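PDB 3P8A: glyoxalase-like domain protein from Staphylococcus aureus, which is of unknown function but carries a glyoxalase-like domain of the VOC family, whose members are often metal-dependent enzymes or binding proteins. Local coordinates for residues I191-R201 and D232-K241; S247-P258 and G265-L273. All coordinates share one frame; numbering follows the deposited sequence.

Contact 1: residues I191-R201 and D232-K241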
loop_
_atom_site.group_PDB
_atom_site.type_symbol
_atom_site.label_atom_id
_atom_site.label_comp_id
_atom_site.label_asym_id
_atom_site.label_seq_id
_atom_site.Cartn_x
_atom_site.Cartn_y
_atom_site.Cartn_z
ATOM N N ILE A 191 -11.642 -4.443 3.537
ATOM C CA ILE A 191 -11.292 -3.315 2.669
ATOM C C ILE A 191 -12.128 -3.489 1.387
ATOM O O ILE A 191 -12.199 -4.592 0.841
ATOM C CB ILE A 191 -9.764 -3.173 2.421
ATOM C CG1 ILE A 191 -9.036 -2.701 3.707
ATOM C CG2 ILE A 191 -9.468 -2.216 1.254
ATOM C CD1 ILE A 191 -7.581 -3.057 3.813
ATOM N N GLU A 192 -12.808 -2.419 0.959
ATOM C CA GLU A 192 -13.673 -2.444 -0.210
ATOM C C GLU A 192 -13.122 -1.598 -1.348
ATOM O O GLU A 192 -13.193 -2.013 -2.507
ATOM C CB GLU A 192 -15.063 -1.938 0.199
ATOM C CG GLU A 192 -16.139 -2.069 -0.865
ATOM C CD GLU A 192 -17.471 -1.438 -0.519
ATOM O OE1 GLU A 192 -17.567 -0.750 0.526
ATOM O OE2 GLU A 192 -18.424 -1.624 -1.307
ATOM N N THR A 193 -12.635 -0.377 -1.031
ATOM C CA THR A 193 -12.179 0.570 -2.038
ATOM C C THR A 193 -11.029 1.393 -1.527
ATOM O O THR A 193 -10.977 1.745 -0.351
ATOM C CB THR A 193 -13.353 1.506 -2.443
ATOM O OG1 THR A 193 -14.479 0.723 -2.810
ATOM C CG2 THR A 193 -13.010 2.449 -3.607
ATOM N N VAL A 194 -10.149 1.749 -2.444
ATOM C CA VAL A 194 -9.029 2.645 -2.233
ATOM C C VAL A 194 -9.284 3.795 -3.188
ATOM O O VAL A 194 -9.485 3.582 -4.403
ATOM C CB VAL A 194 -7.638 1.978 -2.433
ATOM C CG1 VAL A 194 -6.510 3.020 -2.375
ATOM C CG2 VAL A 194 -7.410 0.927 -1.369
ATOM N N ILE A 195 -9.382 4.997 -2.610
ATOM C CA ILE A 195 -9.620 6.199 -3.371
ATOM C C ILE A 195 -8.330 6.995 -3.529
ATOM O O ILE A 195 -7.653 7.339 -2.539
ATOM C CB ILE A 195 -10.812 7.054 -2.833
ATOM C CG1 ILE A 195 -12.114 6.227 -2.831
ATOM C CG2 ILE A 195 -10.995 8.296 -3.734
ATOM C CD1 ILE A 195 -13.417 7.025 -2.386
ATOM N N VAL A 196 -8.011 7.295 -4.792
ATOM C CA VAL A 196 -6.842 8.032 -5.211
ATOM C C VAL A 196 -7.325 9.313 -5.893
ATOM O O VAL A 196 -8.234 9.266 -6.745
ATOM C CB VAL A 196 -5.967 7.165 -6.176
ATOM C CG1 VAL A 196 -4.793 7.953 -6.734
ATOM C CG2 VAL A 196 -5.474 5.883 -5.503
ATOM N N LYS A 197 -6.756 10.465 -5.476
ATOM C CA LYS A 197 -7.049 11.739 -6.101
ATOM C C LYS A 197 -5.901 11.986 -7.066
ATOM O O LYS A 197 -4.745 11.788 -6.682
ATOM C CB LYS A 197 -7.208 12.857 -5.045
ATOM C CG LYS A 197 -8.677 13.021 -4.666
ATOM C CD LYS A 197 -8.946 13.964 -3.539
ATOM C CE LYS A 197 -10.444 14.200 -3.423
ATOM N NZ LYS A 197 -10.789 15.195 -2.378
ATOM N N SER A 198 -6.196 12.333 -8.331
ATOM C CA SER A 198 -5.117 12.580 -9.288
ATOM C C SER A 198 -5.322 13.859 -10.090
ATOM O O SER A 198 -6.427 14.096 -10.593
ATOM C CB SER A 198 -4.960 11.406 -10.240
ATOM O OG SER A 198 -3.932 11.692 -11.176
ATOM N N LYS A 199 -4.234 14.622 -10.300
ATOM C CA LYS A 199 -4.305 15.835 -11.134
ATOM C C LYS A 199 -4.235 15.480 -12.609
ATOM O O LYS A 199 -4.385 16.353 -13.469
ATOM C CB LYS A 199 -3.191 16.838 -10.770
ATOM C CG LYS A 199 -3.413 17.537 -9.442
ATOM C CD LYS A 199 -2.272 18.516 -9.135
ATOM C CE LYS A 199 -1.065 17.837 -8.544
ATOM N NZ LYS A 199 -0.021 18.840 -8.174
ATOM N N ASN A 200 -4.024 14.193 -12.912
ATOM C CA ASN A 200 -3.998 13.675 -14.270
ATOM C C ASN A 200 -4.572 12.266 -14.279
ATOM O O ASN A 200 -3.856 11.291 -14.445
ATOM C CB ASN A 200 -2.565 13.735 -14.877
ATOM C CG ASN A 200 -2.562 13.613 -16.383
ATOM O OD1 ASN A 200 -3.582 13.330 -17.006
ATOM N ND2 ASN A 200 -1.400 13.778 -16.998
ATOM N N ARG A 201 -5.880 12.163 -14.076
ATOM C CA ARG A 201 -6.581 10.885 -14.016
ATOM C C ARG A 201 -6.360 10.024 -15.227
ATOM O O ARG A 201 -6.153 8.827 -15.080
ATOM C CB ARG A 201 -8.078 11.122 -13.797
ATOM C CG ARG A 201 -8.922 9.854 -13.838
ATOM C CD ARG A 201 -10.289 10.075 -13.246
ATOM N NE ARG A 201 -11.016 11.210 -13.829
ATOM C CZ ARG A 201 -12.145 11.105 -14.536
ATOM N NH1 ARG A 201 -12.633 9.912 -14.853
ATOM N NH2 ARG A 201 -12.776 12.190 -14.950
ATOM N N ASP A 232 -11.354 -8.445 -5.216
ATOM C CA ASP A 232 -12.621 -7.698 -5.164
ATOM C C ASP A 232 -12.509 -6.215 -4.740
ATOM O O ASP A 232 -13.543 -5.564 -4.628
ATOM C CB ASP A 232 -13.703 -8.403 -4.294
ATOM C CG ASP A 232 -13.641 -9.906 -4.112
ATOM O OD1 ASP A 232 -13.849 -10.365 -2.969
ATOM O OD2 ASP A 232 -13.492 -10.633 -5.132
ATOM N N ILE A 233 -11.301 -5.694 -4.471
ATOM C CA ILE A 233 -11.113 -4.292 -4.069
ATOM C C ILE A 233 -11.284 -3.364 -5.281
ATOM O O ILE A 233 -10.671 -3.601 -6.329
ATOM C CB ILE A 233 -9.705 -4.038 -3.419
ATOM C CG1 ILE A 233 -9.302 -4.998 -2.281
ATOM C CG2 ILE A 233 -9.440 -2.562 -3.073
ATOM C CD1 ILE A 233 -10.190 -5.155 -1.197
ATOM N N TYR A 234 -12.046 -2.277 -5.117
ATOM C CA TYR A 234 -12.154 -1.280 -6.176
ATOM C C TYR A 234 -11.074 -0.235 -5.975
ATOM O O TYR A 234 -10.679 0.029 -4.841
ATOM C CB TYR A 234 -13.554 -0.655 -6.231
ATOM C CG TYR A 234 -14.578 -1.658 -6.697
ATOM C CD1 TYR A 234 -14.809 -1.866 -8.050
ATOM C CD2 TYR A 234 -15.217 -2.501 -5.791
ATOM C CE1 TYR A 234 -15.707 -2.829 -8.489
ATOM C CE2 TYR A 234 -16.118 -3.467 -6.220
ATOM C CZ TYR A 234 -16.350 -3.636 -7.573
ATOM O OH TYR A 234 -17.237 -4.586 -8.022
ATOM N N PHE A 235 -10.564 0.304 -7.075
ATOM C CA PHE A 235 -9.568 1.366 -7.101
ATOM C C PHE A 235 -10.217 2.529 -7.803
ATOM O O PHE A 235 -10.472 2.466 -9.010
ATOM C CB PHE A 235 -8.268 0.922 -7.810
ATOM C CG PHE A 235 -7.635 -0.225 -7.082
ATOM C CD1 PHE A 235 -6.904 -0.008 -5.910
ATOM C CD2 PHE A 235 -7.884 -1.540 -7.473
ATOM C CE1 PHE A 235 -6.366 -1.083 -5.194
ATOM C CE2 PHE A 235 -7.357 -2.613 -6.740
ATOM C CZ PHE A 235 -6.602 -2.374 -5.611
ATOM N N ARG A 236 -10.574 3.558 -7.033
ATOM C CA ARG A 236 -11.210 4.719 -7.595
ATOM C C ARG A 236 -10.193 5.817 -7.760
ATOM O O ARG A 236 -9.590 6.241 -6.771
ATOM C CB ARG A 236 -12.416 5.169 -6.724
ATOM C CG ARG A 236 -13.087 6.449 -7.265
ATOM C CD ARG A 236 -14.421 6.691 -6.623
ATOM N NE ARG A 236 -15.376 5.667 -7.042
ATOM C CZ ARG A 236 -16.658 5.630 -6.710
ATOM N NH1 ARG A 236 -17.175 6.563 -5.926
ATOM N NH2 ARG A 236 -17.437 4.663 -7.170
ATOM N N ILE A 237 -9.986 6.260 -9.011
ATOM C CA ILE A 237 -9.102 7.379 -9.365
ATOM C C ILE A 237 -10.057 8.513 -9.692
ATOM O O ILE A 237 -10.873 8.390 -10.603
ATOM C CB ILE A 237 -8.154 7.083 -10.579
ATOM C CG1 ILE A 237 -7.489 5.664 -10.540
ATOM C CG2 ILE A 237 -7.132 8.221 -10.829
ATOM C CD1 ILE A 237 -6.584 5.328 -9.326
ATOM N N GLU A 238 -10.017 9.575 -8.898
ATOM C CA GLU A 238 -10.874 10.710 -9.112
ATOM C C GLU A 238 -10.081 11.979 -9.328
ATOM O O GLU A 238 -8.962 12.129 -8.833
ATOM C CB GLU A 238 -11.969 10.846 -8.043
ATOM C CG GLU A 238 -11.504 11.023 -6.615
ATOM C CD GLU A 238 -12.628 11.107 -5.602
ATOM O OE1 GLU A 238 -12.401 11.699 -4.524
ATOM O OE2 GLU A 238 -13.720 10.553 -5.865
ATOM N N ASP A 239 -10.658 12.874 -10.121
ATOM C CA ASP A 239 -10.062 14.168 -10.421
ATOM C C ASP A 239 -9.951 14.949 -9.109
ATOM O O ASP A 239 -10.855 14.897 -8.286
ATOM C CB ASP A 239 -10.977 14.948 -11.375
ATOM C CG ASP A 239 -11.070 14.369 -12.769
ATOM O OD1 ASP A 239 -10.114 13.697 -13.195
ATOM O OD2 ASP A 239 -12.096 14.609 -13.443
ATOM N N GLY A 240 -8.834 15.622 -8.916
ATOM C CA GLY A 240 -8.647 16.431 -7.723
ATOM C C GLY A 240 -7.662 17.544 -7.946
ATOM O O GLY A 240 -6.934 17.555 -8.942
ATOM N N LYS A 241 -7.630 18.493 -7.013
ATOM C CA LYS A 241 -6.645 19.572 -7.028
ATOM C C LYS A 241 -5.351 19.033 -6.412
ATOM O O LYS A 241 -4.293 19.637 -6.556
ATOM C CB LYS A 241 -7.170 20.809 -6.278
ATOM C CG LYS A 241 -8.432 21.411 -6.921
ATOM C CD LYS A 241 -8.286 22.876 -7.433
ATOM C CE LYS A 241 -9.366 23.265 -8.423
ATOM N NZ LYS A 241 -8.822 24.039 -9.574
HETATM O O HOH W 1 -7.372 14.437 -13.225
#

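Contact 2: residues S247-P258 and G265-L273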
loop_
_atom_site.group_PDB
_atom_site.type_symbol
_atom_site.label_atom_id
_atom_site.label_comp_id
_atom_site.label_asym_id
_atom_site.label_seq_id
_atom_site.Cartn_x
_atom_site.Cartn_y
_atom_site.Cartn_z
ATOM N N SER A 247 -8.160 8.034 0.554
ATOM C CA SER A 247 -8.986 7.368 1.531
ATOM C C SER A 247 -9.166 5.894 1.248
ATOM O O SER A 247 -8.904 5.424 0.142
ATOM C CB SER A 247 -10.355 8.056 1.619
ATOM O OG SER A 247 -11.189 7.759 0.514
ATOM N N VAL A 248 -9.591 5.172 2.263
ATOM C CA VAL A 248 -9.859 3.737 2.182
ATOM C C VAL A 248 -11.285 3.525 2.721
ATOM O O VAL A 248 -11.686 4.177 3.701
ATOM C CB VAL A 248 -8.745 2.875 2.875
ATOM C CG1 VAL A 248 -8.758 3.006 4.405
ATOM C CG2 VAL A 248 -8.823 1.406 2.453
ATOM N N ILE A 249 -12.077 2.689 2.035
ATOM C CA ILE A 249 -13.452 2.380 2.436
ATOM C C ILE A 249 -13.431 0.980 2.983
ATOM O O ILE A 249 -13.009 0.062 2.289
ATOM C CB ILE A 249 -14.514 2.576 1.312
ATOM C CG1 ILE A 249 -14.432 4.007 0.712
ATOM C CG2 ILE A 249 -15.935 2.263 1.837
ATOM C CD1 ILE A 249 -15.320 4.226 -0.525
ATOM N N ILE A 250 -13.814 0.840 4.250
ATOM C CA ILE A 250 -13.790 -0.425 4.986
ATOM C C ILE A 250 -15.189 -0.802 5.377
ATOM O O ILE A 250 -15.858 -0.050 6.082
ATOM C CB ILE A 250 -12.835 -0.414 6.219
ATOM C CG1 ILE A 250 -11.412 0.060 5.837
ATOM C CG2 ILE A 250 -12.744 -1.834 6.826
ATOM C CD1 ILE A 250 -10.538 0.543 7.071
ATOM N N LYS A 251 -15.633 -1.968 4.926
ATOM C CA LYS A 251 -16.943 -2.482 5.290
ATOM C C LYS A 251 -16.810 -2.968 6.736
ATOM O O LYS A 251 -15.819 -3.622 7.076
ATOM C CB LYS A 251 -17.346 -3.626 4.352
ATOM C CG LYS A 251 -17.947 -3.154 3.036
ATOM C CD LYS A 251 -18.488 -4.339 2.220
ATOM C CE LYS A 251 -17.577 -4.827 1.105
ATOM N NZ LYS A 251 -16.332 -5.480 1.601
ATOM N N ASP A 252 -17.735 -2.561 7.601
ATOM C CA ASP A 252 -17.710 -2.929 9.018
ATOM C C ASP A 252 -19.007 -3.664 9.362
ATOM O O ASP A 252 -20.075 -3.051 9.379
ATOM C CB ASP A 252 -17.482 -1.682 9.910
ATOM C CG ASP A 252 -17.421 -1.917 11.418
ATOM O OD1 ASP A 252 -17.226 -3.083 11.838
ATOM O OD2 ASP A 252 -17.518 -0.925 12.179
ATOM N N ALA A 253 -18.906 -4.989 9.614
ATOM C CA ALA A 253 -20.032 -5.871 9.950
ATOM C C ALA A 253 -20.780 -5.446 11.225
ATOM O O ALA A 253 -21.976 -5.726 11.344
ATOM C CB ALA A 253 -19.552 -7.310 10.073
ATOM N N GLN A 254 -20.088 -4.762 12.153
ATOM C CA GLN A 254 -20.655 -4.275 13.417
ATOM C C GLN A 254 -21.201 -2.824 13.328
ATOM O O GLN A 254 -21.785 -2.335 14.296
ATOM C CB GLN A 254 -19.652 -4.421 14.581
ATOM C CG GLN A 254 -19.170 -5.859 14.864
ATOM C CD GLN A 254 -20.175 -6.810 15.502
ATOM O OE1 GLN A 254 -21.381 -6.542 15.620
ATOM N NE2 GLN A 254 -19.689 -7.977 15.911
ATOM N N ALA A 255 -21.022 -2.141 12.176
ATOM C CA ALA A 255 -21.530 -0.775 12.006
ATOM C C ALA A 255 -22.985 -0.759 11.560
ATOM O O ALA A 255 -23.395 -1.582 10.740
ATOM C CB ALA A 255 -20.672 0.005 11.013
ATOM N N THR A 256 -23.759 0.197 12.089
ATOM C CA THR A 256 -25.169 0.387 11.736
ATOM C C THR A 256 -25.268 1.634 10.873
ATOM O O THR A 256 -26.176 1.739 10.047
ATOM C CB THR A 256 -26.059 0.506 12.996
ATOM O OG1 THR A 256 -25.671 1.661 13.742
ATOM C CG2 THR A 256 -26.015 -0.741 13.875
ATOM N N SER A 257 -24.324 2.577 11.067
ATOM C CA SER A 257 -24.266 3.854 10.349
ATOM C C SER A 257 -22.863 4.132 9.788
ATOM O O SER A 257 -21.878 3.776 10.441
ATOM C CB SER A 257 -24.686 4.999 11.273
ATOM O OG SER A 257 -23.856 5.141 12.414
ATOM N N PRO A 258 -22.731 4.767 8.603
ATOM C CA PRO A 258 -21.381 5.063 8.099
ATOM C C PRO A 258 -20.690 6.128 8.942
ATOM O O PRO A 258 -21.354 6.866 9.673
ATOM C CB PRO A 258 -21.623 5.594 6.681
ATOM C CG PRO A 258 -23.069 5.379 6.396
ATOM C CD PRO A 258 -23.769 5.294 7.696
ATOM N N GLY A 265 -3.345 12.754 8.253
ATOM C CA GLY A 265 -3.363 12.952 6.804
ATOM C C GLY A 265 -4.080 11.907 5.967
ATOM O O GLY A 265 -4.086 12.019 4.741
ATOM N N ALA A 266 -4.687 10.895 6.604
ATOM C CA ALA A 266 -5.395 9.821 5.919
ATOM C C ALA A 266 -6.876 9.770 6.309
ATOM O O ALA A 266 -7.271 10.326 7.338
ATOM C CB ALA A 266 -4.720 8.484 6.202
ATOM N N ILE A 267 -7.713 9.198 5.438
ATOM C CA ILE A 267 -9.152 9.101 5.705
ATOM C C ILE A 267 -9.539 7.647 5.717
ATOM O O ILE A 267 -9.296 6.941 4.738
ATOM C CB ILE A 267 -10.037 9.927 4.731
ATOM C CG1 ILE A 267 -9.567 11.402 4.667
ATOM C CG2 ILE A 267 -11.549 9.824 5.113
ATOM C CD1 ILE A 267 -10.003 12.113 3.469
ATOM N N TYR A 268 -10.080 7.189 6.847
ATOM C CA TYR A 268 -10.571 5.816 6.970
ATOM C C TYR A 268 -12.090 5.938 6.989
ATOM O O TYR A 268 -12.623 6.546 7.909
ATOM C CB TYR A 268 -10.041 5.150 8.247
ATOM C CG TYR A 268 -8.540 4.923 8.246
ATOM C CD1 TYR A 268 -8.004 3.678 7.919
ATOM C CD2 TYR A 268 -7.657 5.952 8.568
ATOM C CE1 TYR A 268 -6.623 3.465 7.905
ATOM C CE2 TYR A 268 -6.275 5.750 8.555
ATOM C CZ TYR A 268 -5.763 4.499 8.237
ATOM O OH TYR A 268 -4.399 4.296 8.232
ATOM N N ARG A 269 -12.775 5.457 5.930
ATOM C CA ARG A 269 -14.244 5.495 5.842
ATOM C C ARG A 269 -14.797 4.126 6.192
ATOM O O ARG A 269 -14.310 3.121 5.670
ATOM C CB ARG A 269 -14.712 5.919 4.435
ATOM C CG ARG A 269 -14.409 7.370 4.082
ATOM C CD ARG A 269 -14.655 7.720 2.614
ATOM N NE ARG A 269 -16.067 7.591 2.225
ATOM C CZ ARG A 269 -16.549 7.831 1.006
ATOM N NH1 ARG A 269 -15.744 8.234 0.029
ATOM N NH2 ARG A 269 -17.841 7.660 0.752
ATOM N N PHE A 270 -15.800 4.072 7.082
ATOM C CA PHE A 270 -16.410 2.816 7.507
ATOM C C PHE A 270 -17.852 2.784 7.104
ATOM O O PHE A 270 -18.583 3.762 7.307
ATOM C CB PHE A 270 -16.256 2.590 9.015
ATOM C CG PHE A 270 -14.823 2.487 9.492
ATOM C CD1 PHE A 270 -14.221 1.246 9.679
ATOM C CD2 PHE A 270 -14.061 3.632 9.723
ATOM C CE1 PHE A 270 -12.889 1.157 10.116
ATOM C CE2 PHE A 270 -12.734 3.539 10.159
ATOM C CZ PHE A 270 -12.171 2.303 10.381
ATOM N N GLU A 271 -18.268 1.673 6.491
ATOM C CA GLU A 271 -19.640 1.531 6.023
ATOM C C GLU A 271 -20.273 0.230 6.498
ATOM O O GLU A 271 -19.584 -0.796 6.546
ATOM C CB GLU A 271 -19.703 1.677 4.483
ATOM C CG GLU A 271 -19.294 3.072 4.022
ATOM C CD GLU A 271 -19.357 3.431 2.549
ATOM O OE1 GLU A 271 -19.771 2.578 1.729
ATOM O OE2 GLU A 271 -18.988 4.582 2.218
ATOM N N PRO A 272 -21.586 0.246 6.833
ATOM C CA PRO A 272 -22.260 -1.003 7.253
ATOM C C PRO A 272 -22.368 -2.052 6.141
ATOM O O PRO A 272 -22.280 -1.707 4.951
ATOM C CB PRO A 272 -23.666 -0.526 7.671
ATOM C CG PRO A 272 -23.583 0.957 7.773
ATOM C CD PRO A 272 -22.539 1.376 6.801
ATOM N N LEU A 273 -22.661 -3.322 6.543
ATOM C CA LEU A 273 -22.823 -4.551 5.731
ATOM C C LEU A 273 -21.507 -5.182 5.269
ATOM O O LEU A 273 -21.166 -6.286 5.702
ATOM C CB LEU A 273 -23.831 -4.419 4.566
ATOM C CG LEU A 273 -25.319 -4.467 4.933
ATOM C CD1 LEU A 273 -26.115 -3.497 4.090
ATOM C CD2 LEU A 273 -25.887 -5.873 4.768
HETATM O O HOH W 2 -13.419 9.722 0.167
#

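Contact 1: residues I191-R201 and D232-K241
A parallel pair of neighbouring strands in the C-terminal mixed sheet, 191-198 beside 234-239, brings T193-K197 level with Y234-E238. Six backbone hydrogen bonds join them, from Y234 N to E192 O at one end to S198 N to E238 O at the other; a seventh, G240 N to S198 O, is weak at 3.3 Å. On one face V196 and I237 point the same way, and CD1 of I237 reaches CB of V196 at 3.7 Å. V194 and F235 share that face, which W208 of helix 201-212 and I110 of strand 106-113 cover. Strand 189-198, helix 201-212 and strands 215-219, 223-227 and 234-239 make up a βαβββ module characteristic of the VOC fold, its first and last strands paired here in parallel. The other face carries I195 alongside R236, with E238 slanting over: its carboxylate carbon CD rests 3.7 Å from CG2 of I195. CG of E238 stands between backbone N and carbonyl carbon (chi1 60°), which swings the acid toward the first strand, where OE1 comes 3.4 Å from CE of K197; the K197 amine stays beyond salt-bridge range. R236 turns its own charge to D225. Where the strands end, R201 grips D239 side-on: NE to OD1 at 2.7 Å and almost straight (171°), NH2 to OD2 at 2.9 Å. The two flat groups are 58° apart, and the arginine nitrogens meet the carboxylate from above its plane. A water accepts from R201 N and donates to D239 OD1 and S198 O. Beside it S198 OG takes N200 N at 3.0 Å in an ST turn at the helix N-cap, and is also hydrogen-bonded to OG1 of T204 in helix 201-212.

Contact 2: residues S247-P258 and G265-L273
S247 sets its CB 3.6 Å from CB of I267, and a water spans from its OG to NH1 of R269. V248 follows on the other face: its N bonds to I267 O and its O accepts from R269 N, while CG1, set between its own N and carbonyl carbon (chi1 70°), is the branch that meets CD1 of the Y268 ring, at 3.7 Å. I249 returns to the S247 side and runs alongside R269, laying CD1 over the centre of one guanidinium face, 4.0 Å above the plane, while its CG2 rests 3.7 Å from the carboxylate carbon CD of E271. R269 and E271 form a loose salt bridge of their own, NH2 to OE2 at 3.6 Å, so I249 packs against both partners of the ion pair. I250 points the same way as F270; CD1 comes 3.9 Å from CE1 of that ring and also meets the Y268 ring at its edge. Its backbone N binds R269 O, its O takes E271 N, and D252 N bonds to E271 O, which completes the parallel pairing. The chain then reverses in a type I turn from D252 to A255, and the loop wraps around P272: A255 O lies 3.3 Å from its CB, T256 O 3.5 Å from its CG, and P258 sets CG against its CD. Two parallel strands, 244-252 and 266-272, thus lie side by side near the C-terminus, with 189-198 flanking the first and 259-263 the second. On the inner face Y268 meets F40 and F107 edge-to-face and bonds through OH to H30, while I250 and F270 pack on I45, tying this sheet to the other half of the protein.

In the fold
Both strands of contact 1 precede those of contact 2 in the sequence, and the two centres lie about 16 Å apart in the same seven-stranded mixed sheet. Strand 189-198 of contact 1 is the antiparallel sheet neighbour of strand 244-252 of contact 2, and this is where the contacts join: I249 faces both E192 and T193 in a classic beta bulge, with T193 O to I249 N and E192 N to I249 O as probable hydrogen bonds. Together the four strands form the middle of the C-terminal sheet, one side of which packs toward the N-terminal eight-stranded sheet, an arrangement consistent with the paired βαβββ architecture of VOC proteins.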